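Local coordinates for protein ricin B-like lectin (Macrolepiota procera, PDB 4IZX) that binds carbohydrates through a beta-trefoil of the ricin B type, with a site that takes lactose by its galactose unit, at residues 47-50 and 51-54. Residues are numbered along the deposited sequence; the frame is centred on the assembly and turned at random.
Sequences NWTG and KAWT
Trp48 and Trp53 stand on the same face of the hairpin, a non-hydrogen-bonded antiparallel pair, and meet as a T-shaped stack, an edge of the Trp48 six-membered ring directed at the face of the Trp53 five-membered ring, with planes at 63°. The leading atom is Trp48 CE3, 3.5 Å from Trp53 CE2, with CZ3 beside it, while Trp48 CB sits over the Trp53 six-membered ring in a CH-pi contact. With CG anti to the backbone N (chi1 174°), the Trp48 indole lies over the turn, one face covering the peptide between Lys51 and Ala52; its CH2 is 3.5 Å from Lys51 C.

On the other side of the sheet, Asn47 and Thr54 form a hydrogen-bonded pair, their backbones joined in both directions; their side chains run side by side, and one water joins them, accepting from Asn47 ND2 at 2.9 Å and lying 2.7 Å from Thr54 OG1. Thr49 OG1 accepts from Lys51 N (3.2 Å), and is also hydrogen-bonded to Glu84 OE1, the salt-bridge partner of Lys51 NZ. A straight bond from Thr49 N to Ala52 O (2.9 Å, 172°) closes the loop. One short hairpin thus has an aromatic and a polar face, here at the turn joining strands 44-48 and 53-57 of the beta-trefoil.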
loop_
_atom_site.group_PDB
_atom_site.type_symbol
_atom_site.label_atom_id
_atom_site.label_comp_id
_atom_site.label_asym_id
_atom_site.label_seq_id
_atom_site.Cartn_x
_atom_site.Cartn_y
_atom_site.Cartn_z
ATOM N N ASN A 47 -2.954 -10.917 5.399
ATOM C CA ASN A 47 -2.880 -12.369 5.478
ATOM C C ASN A 47 -1.493 -12.801 5.029
ATOM O O ASN A 47 -1.040 -12.395 3.951
ATOM C CB ASN A 47 -3.942 -13.076 4.621
ATOM C CG ASN A 47 -3.942 -14.578 4.796
ATOM O OD1 ASN A 47 -3.930 -15.058 5.917
ATOM N ND2 ASN A 47 -3.956 -15.316 3.694
ATOM N N TRP A 48 -0.847 -13.645 5.822
ATOM C CA TRP A 48 0.362 -14.311 5.407
ATOM C C TRP A 48 -0.021 -15.645 4.797
ATOM O O TRP A 48 -0.621 -16.483 5.461
ATOM C CB TRP A 48 1.334 -14.482 6.591
ATOM C CG TRP A 48 2.546 -15.289 6.259
ATOM C CD1 TRP A 48 2.757 -16.567 6.640
ATOM C CD2 TRP A 48 3.752 -14.868 5.575
ATOM N NE1 TRP A 48 4.005 -16.995 6.238
ATOM C CE2 TRP A 48 4.635 -15.966 5.588
ATOM C CE3 TRP A 48 4.177 -13.666 4.969
ATOM C CZ2 TRP A 48 5.878 -15.916 5.008
ATOM C CZ3 TRP A 48 5.404 -13.627 4.401
ATOM C CH2 TRP A 48 6.262 -14.740 4.432
ATOM N N THR A 49 0.317 -15.832 3.528
ATOM C CA THR A 49 -0.109 -16.994 2.772
ATOM C C THR A 49 0.758 -18.215 3.040
ATOM O O THR A 49 0.482 -19.299 2.567
ATOM C CB THR A 49 -0.032 -16.717 1.278
ATOM O OG1 THR A 49 1.337 -16.520 0.941
ATOM C CG2 THR A 49 -0.855 -15.498 0.868
ATOM N N GLY A 50 1.823 -18.023 3.799
ATOM C CA GLY A 50 2.873 -18.993 3.968
ATOM C C GLY A 50 4.123 -18.549 3.262
ATOM O O GLY A 50 5.220 -19.011 3.612
ATOM N N LYS A 51 4.005 -17.642 2.283
ATOM C CA LYS A 51 5.175 -17.168 1.559
ATOM C C LYS A 51 5.183 -15.655 1.243
ATOM O O LYS A 51 6.187 -15.125 0.813
ATOM C CB LYS A 51 5.398 -17.941 0.256
ATOM C CG LYS A 51 4.280 -17.870 -0.705
ATOM C CD LYS A 51 4.470 -18.880 -1.833
ATOM C CE LYS A 51 3.600 -18.661 -3.052
ATOM N NZ LYS A 51 2.161 -18.558 -2.734
ATOM N N ALA A 52 4.078 -14.972 1.442
ATOM C CA ALA A 52 3.951 -13.568 1.100
ATOM C C ALA A 52 2.695 -13.041 1.780
ATOM O O ALA A 52 2.005 -13.783 2.466
ATOM C CB ALA A 52 3.870 -13.378 -0.416
ATOM N N TRP A 53 2.409 -11.760 1.556
ATOM C CA TRP A 53 1.298 -11.073 2.198
ATOM C C TRP A 53 0.245 -10.698 1.186
ATOM O O TRP A 53 0.555 -10.206 0.082
ATOM C CB TRP A 53 1.765 -9.793 2.876
ATOM C CG TRP A 53 2.733 -9.993 3.972
ATOM C CD1 TRP A 53 4.103 -9.991 3.881
ATOM C CD2 TRP A 53 2.437 -10.219 5.362
ATOM N NE1 TRP A 53 4.667 -10.198 5.120
ATOM C CE2 TRP A 53 3.668 -10.330 6.042
ATOM C CE3 TRP A 53 1.253 -10.335 6.090
ATOM C CZ2 TRP A 53 3.737 -10.496 7.395
ATOM C CZ3 TRP A 53 1.331 -10.525 7.450
ATOM C CH2 TRP A 53 2.557 -10.600 8.068
ATOM N N THR A 54 -1.021 -10.853 1.551
ATOM C CA THR A 54 -2.132 -10.282 0.796
ATOM C C THR A 54 -2.807 -9.249 1.681
ATOM O O THR A 54 -2.835 -9.386 2.914
ATOM C CB THR A 54 -3.104 -11.350 0.266
ATOM O OG1 THR A 54 -3.776 -11.922 1.388
ATOM C CG2 THR A 54 -2.364 -12.402 -0.534
HETATM O O HOH W 1 -4.844 -14.362 1.061
#